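Local coordinates for putative angiotensinogen (Lampetra fluviatilis, PDB 5INW), which belongs to the serpin family, binds heparin and inhibits thrombin with its help, and is seen here with its reactive loop cleaved, at residues G172-L184 with L195-D207. The protein carries 1 engineered substitution. Sequence-based numbering, arbitrary orientation.
Sequences GKNVVFSKKGLWL and LFKSNVRSVDFGD
With CG turned anti to the carbonyl carbon (chi1 -55°), N174 carries its amide from the strand to the end of helix 186-196, where ND2 donates to F196 O at 2.8 Å. The bond is almost straight (174°), lies in the amide plane and uses a carbonyl lone pair. The same ND2 meets the edge of the F196 ring, nearly perpendicular to the amide. Asparagine suits this place because OD1 bonds N244 while ND2 holds the helix end; a leucine here would probably leave F196 O without this donor and N244 without its acceptor. K173 leaves its strand pointing away, and lysine's long, flexible chain, bent at chi2 and chi4, brings NZ back for a weak bond to K197 O. From here the strands run parallel: V176 O accepts from R201 N, S178 N donates to R201 O, and S178 O accepts from V203 N, all at 2.8 to 2.9 Å. Beta-branched V200 lays CG1 against S178 CB at 3.6 Å, the short serine permitting this approach, and CG1 also meets L184 CD1 tip to tip. On the opposite face the F177 ring touches V203 CG2 through CD1 (3.8 Å), and F205 turns its ring edge to F177 CB and K179 N. The two strands and helix form a beta-alpha-beta unit at the margin of the large serpin sheet. On its other edge strand 168-179 pairs antiparallel with strand 238-251; the F177 and F205 rings fill the apolar layer against helix 208-221, which also packs on V175 and V203, while helix 110-122 meets N174, V176 and F196.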
ATOM      1  N   GLY A 172      -7.598  -9.187   0.597  1.00 48.23           N
ATOM      2  CA  GLY A 172      -6.807  -8.955  -0.589  1.00 49.23           C
ATOM      3  C   GLY A 172      -7.226  -9.888  -1.713  1.00 52.12           C
ATOM      4  O   GLY A 172      -7.458 -11.088  -1.493  1.00 60.10           O
ATOM      5  N   LYS A 173      -7.307  -9.355  -2.927  1.00 49.89           N
ATOM      6  CA  LYS A 173      -7.788 -10.101  -4.062  1.00 48.51           C
ATOM      7  C   LYS A 173      -6.932  -9.735  -5.247  1.00 44.41           C
ATOM      8  O   LYS A 173      -6.790  -8.574  -5.562  1.00 42.47           O
ATOM      9  CB  LYS A 173      -9.270  -9.746  -4.288  1.00 52.62           C
ATOM     10  CG  LYS A 173     -10.042 -10.693  -5.184  1.00 58.08           C
ATOM     11  CD  LYS A 173     -10.454 -12.001  -4.508  1.00 62.37           C
ATOM     12  CE  LYS A 173     -10.625 -13.140  -5.539  1.00 67.13           C
ATOM     13  NZ  LYS A 173      -9.330 -13.756  -6.002  1.00 68.01           N
ATOM     14  N   ASN A 174      -6.354 -10.732  -5.896  1.00 42.70           N
ATOM     15  CA  ASN A 174      -5.818 -10.586  -7.240  1.00 41.18           C
ATOM     16  C   ASN A 174      -6.788 -11.073  -8.306  1.00 40.48           C
ATOM     17  O   ASN A 174      -7.473 -12.071  -8.139  1.00 40.01           O
ATOM     18  CB  ASN A 174      -4.573 -11.398  -7.404  1.00 41.59           C
ATOM     19  CG  ASN A 174      -3.555 -11.069  -6.374  1.00 42.07           C
ATOM     20  OD1 ASN A 174      -3.037  -9.933  -6.292  1.00 44.06           O
ATOM     21  ND2 ASN A 174      -3.217 -12.069  -5.589  1.00 43.63           N
ATOM     22  N   VAL A 175      -6.814 -10.363  -9.423  1.00 41.59           N
ATOM     23  CA  VAL A 175      -7.637 -10.729 -10.576  1.00 44.01           C
ATOM     24  C   VAL A 175      -6.838 -10.483 -11.816  1.00 41.86           C
ATOM     25  O   VAL A 175      -6.112  -9.488 -11.876  1.00 43.96           O
ATOM     26  CB  VAL A 175      -8.946  -9.930 -10.634  1.00 47.43           C
ATOM     27  CG1 VAL A 175      -9.801 -10.414 -11.791  1.00 52.10           C
ATOM     28  CG2 VAL A 175      -9.740 -10.136  -9.343  1.00 50.36           C
ATOM     29  N   VAL A 176      -6.899 -11.424 -12.757  1.00 39.89           N
ATOM     30  CA  VAL A 176      -6.168 -11.320 -13.987  1.00 39.71           C
ATOM     31  C   VAL A 176      -7.104 -11.509 -15.162  1.00 41.68           C
ATOM     32  O   VAL A 176      -7.711 -12.587 -15.382  1.00 43.70           O
ATOM     33  CB  VAL A 176      -5.008 -12.338 -14.057  1.00 40.71           C
ATOM     34  CG1 VAL A 176      -4.310 -12.275 -15.413  1.00 40.62           C
ATOM     35  CG2 VAL A 176      -3.993 -12.103 -12.914  1.00 40.57           C
ATOM     36  N   PHE A 177      -7.208 -10.464 -15.960  1.00 41.56           N
ATOM     37  CA  PHE A 177      -7.984 -10.533 -17.194  1.00 43.51           C
ATOM     38  C   PHE A 177      -7.051 -10.773 -18.376  1.00 42.83           C
ATOM     39  O   PHE A 177      -5.962 -10.209 -18.438  1.00 43.21           O
ATOM     40  CB  PHE A 177      -8.771  -9.229 -17.379  1.00 43.36           C
ATOM     41  CG  PHE A 177      -9.685  -8.914 -16.255  1.00 41.85           C
ATOM     42  CD1 PHE A 177     -10.895  -9.585 -16.131  1.00 40.30           C
ATOM     43  CD2 PHE A 177      -9.325  -7.939 -15.291  1.00 43.12           C
ATOM     44  CE1 PHE A 177     -11.775  -9.291 -15.106  1.00 41.77           C
ATOM     45  CE2 PHE A 177     -10.214  -7.633 -14.232  1.00 43.84           C
ATOM     46  CZ  PHE A 177     -11.445  -8.332 -14.136  1.00 43.45           C
ATOM     47  N   SER A 178      -7.514 -11.535 -19.348  1.00 45.19           N
ATOM     48  CA  SER A 178      -6.719 -11.860 -20.533  1.00 46.69           C
ATOM     49  C   SER A 178      -7.524 -11.681 -21.824  1.00 48.19           C
ATOM     50  O   SER A 178      -8.739 -11.937 -21.860  1.00 43.98           O
ATOM     51  CB  SER A 178      -6.187 -13.296 -20.386  1.00 47.65           C
ATOM     52  OG  SER A 178      -5.669 -13.791 -21.598  1.00 50.99           O
ATOM     53  N   LYS A 179      -6.823 -11.280 -22.895  1.00 52.50           N
ATOM     54  CA  LYS A 179      -7.444 -11.185 -24.263  1.00 58.28           C
ATOM     55  C   LYS A 179      -8.084 -12.493 -24.693  1.00 59.17           C
ATOM     56  O   LYS A 179      -7.527 -13.576 -24.480  1.00 58.37           O
ATOM     57  CB  LYS A 179      -6.438 -10.774 -25.318  1.00 60.11           C
ATOM     58  CG  LYS A 179      -7.024 -10.236 -26.600  1.00 63.89           C
ATOM     59  CD  LYS A 179      -5.900  -9.878 -27.573  1.00 67.31           C
ATOM     60  CE  LYS A 179      -6.284  -8.786 -28.563  1.00 71.39           C
ATOM     61  NZ  LYS A 179      -7.208  -9.265 -29.627  1.00 74.60           N
ATOM     62  N   LYS A 180      -9.277 -12.384 -25.254  1.00 62.76           N
ATOM     63  CA  LYS A 180     -10.121 -13.551 -25.505  1.00 67.84           C
ATOM     64  C   LYS A 180      -9.493 -14.524 -26.471  1.00 65.98           C
ATOM     65  O   LYS A 180      -9.527 -15.721 -26.237  1.00 72.50           O
ATOM     66  CB  LYS A 180     -11.507 -13.147 -26.022  1.00 71.75           C
ATOM     67  CG  LYS A 180     -12.538 -14.267 -25.918  1.00 74.73           C
ATOM     68  CD  LYS A 180     -13.898 -13.809 -26.415  1.00 76.62           C
ATOM     69  CE  LYS A 180     -13.941 -13.945 -27.925  1.00 80.71           C
ATOM     70  NZ  LYS A 180     -15.258 -13.598 -28.500  1.00 85.16           N
ATOM     71  N   GLY A 181      -8.893 -14.036 -27.526  1.00 63.31           N
ATOM     72  CA  GLY A 181      -8.182 -14.966 -28.411  1.00 67.71           C
ATOM     73  C   GLY A 181      -6.871 -15.602 -27.906  1.00 66.46           C
ATOM     74  O   GLY A 181      -6.375 -16.530 -28.493  1.00 66.53           O
ATOM     75  N   LEU A 182      -6.312 -15.096 -26.819  1.00 64.46           N
ATOM     76  CA  LEU A 182      -4.892 -15.208 -26.554  1.00 62.71           C
ATOM     77  C   LEU A 182      -4.578 -16.444 -25.725  1.00 62.76           C
ATOM     78  O   LEU A 182      -4.973 -16.513 -24.552  1.00 63.16           O
ATOM     79  CB  LEU A 182      -4.399 -13.942 -25.832  1.00 59.36           C
ATOM     80  CG  LEU A 182      -2.959 -13.966 -25.373  1.00 59.16           C
ATOM     81  CD1 LEU A 182      -2.050 -13.933 -26.590  1.00 62.42           C
ATOM     82  CD2 LEU A 182      -2.658 -12.815 -24.431  1.00 57.82           C
ATOM     83  N   TRP A 183      -3.775 -17.333 -26.314  1.00 64.23           N
ATOM     84  CA  TRP A 183      -3.334 -18.580 -25.699  1.00 65.51           C
ATOM     85  C   TRP A 183      -2.304 -18.257 -24.603  1.00 60.73           C
ATOM     86  O   TRP A 183      -1.360 -17.508 -24.820  1.00 57.78           O
ATOM     87  CB  TRP A 183      -2.715 -19.579 -26.732  1.00 70.75           C
ATOM     88  CG  TRP A 183      -3.781 -20.213 -27.728  1.00 79.21           C
ATOM     89  CD1 TRP A 183      -4.860 -19.568 -28.288  1.00 81.56           C
ATOM     90  CD2 TRP A 183      -3.907 -21.608 -28.150  1.00 83.72           C
ATOM     91  NE1 TRP A 183      -5.629 -20.444 -29.024  1.00 83.70           N
ATOM     92  CE2 TRP A 183      -5.080 -21.699 -28.959  1.00 85.48           C
ATOM     93  CE3 TRP A 183      -3.147 -22.782 -27.929  1.00 84.45           C
ATOM     94  CZ2 TRP A 183      -5.498 -22.911 -29.568  1.00 85.80           C
ATOM     95  CZ3 TRP A 183      -3.574 -23.994 -28.533  1.00 86.61           C
ATOM     96  CH2 TRP A 183      -4.739 -24.037 -29.342  1.00 86.82           C
ATOM     97  N   LEU A 184      -2.505 -18.853 -23.431  1.00 57.01           N
ATOM     98  CA  LEU A 184      -1.632 -18.707 -22.290  1.00 52.96           C
ATOM     99  C   LEU A 184      -0.992 -20.042 -21.957  1.00 55.22           C
ATOM    100  O   LEU A 184      -1.619 -21.120 -22.086  1.00 57.25           O
ATOM    101  CB  LEU A 184      -2.442 -18.205 -21.106  1.00 49.90           C
ATOM    102  CG  LEU A 184      -3.222 -16.898 -21.351  1.00 48.99           C
ATOM    103  CD1 LEU A 184      -3.948 -16.532 -20.081  1.00 49.51           C
ATOM    104  CD2 LEU A 184      -2.365 -15.691 -21.740  1.00 48.05           C
ATOM    105  N   LEU A 195      -0.203 -19.390  -6.247  1.00 60.43           N
ATOM    106  CA  LEU A 195       0.387 -18.329  -5.423  1.00 60.18           C
ATOM    107  C   LEU A 195      -0.437 -17.026  -5.247  1.00 57.91           C
ATOM    108  O   LEU A 195      -0.235 -16.305  -4.251  1.00 62.84           O
ATOM    109  CB  LEU A 195       1.730 -17.910  -6.017  1.00 61.94           C
ATOM    110  CG  LEU A 195       2.743 -18.998  -6.343  1.00 63.22           C
ATOM    111  CD1 LEU A 195       4.035 -18.326  -6.795  1.00 61.76           C
ATOM    112  CD2 LEU A 195       2.963 -19.932  -5.145  1.00 65.37           C
ATOM    113  N   PHE A 196      -1.289 -16.673  -6.217  1.00 53.33           N
ATOM    114  CA  PHE A 196      -2.060 -15.410  -6.158  1.00 49.88           C
ATOM    115  C   PHE A 196      -3.600 -15.585  -6.020  1.00 47.10           C
ATOM    116  O   PHE A 196      -4.280 -14.625  -5.875  1.00 42.87           O
ATOM    117  CB  PHE A 196      -1.652 -14.508  -7.345  1.00 48.64           C
ATOM    118  CG  PHE A 196      -0.177 -14.251  -7.412  1.00 50.94           C
ATOM    119  CD1 PHE A 196       0.452 -13.349  -6.523  1.00 51.29           C
ATOM    120  CD2 PHE A 196       0.629 -14.936  -8.315  1.00 53.62           C
ATOM    121  CE1 PHE A 196       1.829 -13.139  -6.543  1.00 48.29           C
ATOM    122  CE2 PHE A 196       2.013 -14.708  -8.348  1.00 51.89           C
ATOM    123  CZ  PHE A 196       2.599 -13.816  -7.459  1.00 49.29           C
ATOM    124  N   LYS A 197      -4.105 -16.815  -6.050  1.00 49.21           N
ATOM    125  CA  LYS A 197      -5.515 -17.147  -5.897  1.00 49.52           C
ATOM    126  C   LYS A 197      -6.385 -16.558  -6.937  1.00 48.72           C
ATOM    127  O   LYS A 197      -7.508 -16.208  -6.650  1.00 51.68           O
ATOM    128  CB  LYS A 197      -6.037 -16.760  -4.528  1.00 50.65           C
ATOM    129  CG  LYS A 197      -5.190 -17.218  -3.371  1.00 54.78           C
ATOM    130  CD  LYS A 197      -5.401 -18.674  -3.007  1.00 58.91           C
ATOM    131  CE  LYS A 197      -4.053 -19.399  -2.925  1.00 63.37           C
ATOM    132  NZ  LYS A 197      -4.060 -20.705  -2.174  1.00 67.70           N
ATOM    133  N   SER A 198      -5.874 -16.390  -8.140  1.00 51.35           N
ATOM    134  CA  SER A 198      -6.659 -15.830  -9.239  1.00 51.75           C
ATOM    135  C   SER A 198      -6.800 -16.858 -10.320  1.00 53.01           C
ATOM    136  O   SER A 198      -5.823 -17.414 -10.774  1.00 54.53           O
ATOM    137  CB  SER A 198      -5.995 -14.612  -9.855  1.00 52.58           C
ATOM    138  OG  SER A 198      -6.846 -14.125 -10.891  1.00 55.17           O
ATOM    139  N   ASN A 199      -8.029 -17.108 -10.732  1.00 56.26           N
ATOM    140  CA  ASN A 199      -8.291 -17.693 -12.037  1.00 58.18           C
ATOM    141  C   ASN A 199      -8.366 -16.612 -13.043  1.00 56.72           C
ATOM    142  O   ASN A 199      -8.572 -15.468 -12.673  1.00 62.97           O
ATOM    143  CB  ASN A 199      -9.521 -18.544 -12.044  1.00 60.74           C
ATOM    144  CG  ASN A 199      -9.184 -19.991 -11.734  1.00 66.26           C
ATOM    145  OD1 ASN A 199      -9.378 -20.437 -10.615  1.00 66.49           O
ATOM    146  ND2 ASN A 199      -8.608 -20.724 -12.727  1.00 71.52           N
ATOM    147  N   VAL A 200      -8.010 -16.949 -14.274  1.00 56.34           N
ATOM    148  CA  VAL A 200      -7.815 -15.967 -15.333  1.00 55.52           C
ATOM    149  C   VAL A 200      -9.109 -15.866 -16.034  1.00 54.03           C
ATOM    150  O   VAL A 200      -9.613 -16.874 -16.461  1.00 51.41           O
ATOM    151  CB  VAL A 200      -6.754 -16.418 -16.365  1.00 55.94           C
ATOM    152  CG1 VAL A 200      -6.729 -15.475 -17.562  1.00 56.29           C
ATOM    153  CG2 VAL A 200      -5.389 -16.466 -15.721  1.00 54.71           C
ATOM    154  N   ARG A 201      -9.664 -14.664 -16.106  1.00 56.51           N
ATOM    155  CA  ARG A 201     -10.935 -14.451 -16.811  1.00 59.22           C
ATOM    156  C   ARG A 201     -10.588 -13.837 -18.162  1.00 56.65           C
ATOM    157  O   ARG A 201      -9.757 -12.937 -18.240  1.00 56.17           O
ATOM    158  CB  ARG A 201     -11.910 -13.562 -15.998  1.00 62.48           C
ATOM    159  CG  ARG A 201     -12.189 -13.970 -14.532  1.00 68.04           C
ATOM    160  CD  ARG A 201     -12.800 -15.372 -14.356  1.00 77.07           C
ATOM    161  NE  ARG A 201     -12.506 -16.028 -13.051  1.00 83.58           N
ATOM    162  CZ  ARG A 201     -13.057 -17.176 -12.598  1.00 86.32           C
ATOM    163  NH1 ARG A 201     -13.942 -17.851 -13.323  1.00 91.50           N
ATOM    164  NH2 ARG A 201     -12.728 -17.663 -11.400  1.00 87.16           N
ATOM    165  N   SER A 202     -11.188 -14.346 -19.228  1.00 55.28           N
ATOM    166  CA  SER A 202     -10.973 -13.783 -20.561  1.00 55.49           C
ATOM    167  C   SER A 202     -11.991 -12.676 -20.905  1.00 54.01           C
ATOM    168  O   SER A 202     -13.079 -12.622 -20.344  1.00 50.79           O
ATOM    169  CB  SER A 202     -10.974 -14.869 -21.632  1.00 55.13           C
ATOM    170  OG  SER A 202     -12.138 -15.613 -21.525  1.00 58.40           O
ATOM    171  N   VAL A 203     -11.576 -11.762 -21.788  1.00 53.79           N
ATOM    172  CA  VAL A 203     -12.335 -10.548 -22.071  1.00 53.26           C
ATOM    173  C   VAL A 203     -12.088 -10.107 -23.472  1.00 54.67           C
ATOM    174  O   VAL A 203     -10.975 -10.291 -23.987  1.00 54.17           O
ATOM    175  CB  VAL A 203     -11.890  -9.387 -21.182  1.00 51.59           C
ATOM    176  CG1 VAL A 203     -12.647  -8.109 -21.514  1.00 52.19           C
ATOM    177  CG2 VAL A 203     -12.090  -9.733 -19.727  1.00 50.90           C
ATOM    178  N   ASP A 204     -13.145  -9.563 -24.093  1.00 56.79           N
ATOM    179  CA  ASP A 204     -13.069  -8.967 -25.413  1.00 58.86           C
ATOM    180  C   ASP A 204     -12.751  -7.497 -25.180  1.00 59.60           C
ATOM    181  O   ASP A 204     -13.646  -6.678 -24.972  1.00 63.66           O
ATOM    182  CB  ASP A 204     -14.383  -9.159 -26.164  1.00 61.45           C
ATOM    183  CG  ASP A 204     -14.346  -8.625 -27.607  1.00 64.87           C
ATOM    184  OD1 ASP A 204     -13.322  -8.083 -28.074  1.00 62.75           O
ATOM    185  OD2 ASP A 204     -15.384  -8.747 -28.290  1.00 69.37           O
ATOM    186  N   PHE A 205     -11.466  -7.163 -25.175  1.00 58.82           N
ATOM    187  CA  PHE A 205     -11.042  -5.777 -24.979  1.00 58.72           C
ATOM    188  C   PHE A 205     -11.312  -4.944 -26.220  1.00 61.91           C
ATOM    189  O   PHE A 205     -11.192  -3.720 -26.143  1.00 71.50           O
ATOM    190  CB  PHE A 205      -9.539  -5.679 -24.650  1.00 57.26           C
ATOM    191  CG  PHE A 205      -9.122  -6.421 -23.403  1.00 54.65           C
ATOM    192  CD1 PHE A 205      -9.509  -5.988 -22.169  1.00 52.34           C
ATOM    193  CD2 PHE A 205      -8.269  -7.523 -23.480  1.00 55.88           C
ATOM    194  CE1 PHE A 205      -9.076  -6.635 -21.025  1.00 51.24           C
ATOM    195  CE2 PHE A 205      -7.832  -8.172 -22.334  1.00 53.06           C
ATOM    196  CZ  PHE A 205      -8.236  -7.722 -21.103  1.00 51.64           C
ATOM    197  N   GLY A 206     -11.541  -5.586 -27.372  1.00 61.93           N
ATOM    198  CA  GLY A 206     -11.923  -4.894 -28.608  1.00 64.16           C
ATOM    199  C   GLY A 206     -13.196  -4.071 -28.447  1.00 64.47           C
ATOM    200  O   GLY A 206     -13.224  -2.906 -28.802  1.00 66.30           O
ATOM    201  N   ASP A 207     -14.229  -4.684 -27.895  1.00 64.95           N
ATOM    202  CA  ASP A 207     -15.424  -3.989 -27.468  1.00 66.09           C
ATOM    203  C   ASP A 207     -15.176  -3.397 -26.104  1.00 68.49           C
ATOM    204  O   ASP A 207     -15.639  -3.923 -25.098  1.00 68.99           O
ATOM    205  CB  ASP A 207     -16.582  -4.976 -27.408  1.00 67.74           C
ATOM    206  CG  ASP A 207     -17.912  -4.317 -27.055  1.00 70.61           C
ATOM    207  OD1 ASP A 207     -17.978  -3.043 -26.866  1.00 70.13           O
ATOM    208  OD2 ASP A 207     -18.887  -5.115 -26.962  1.00 69.27           O
TER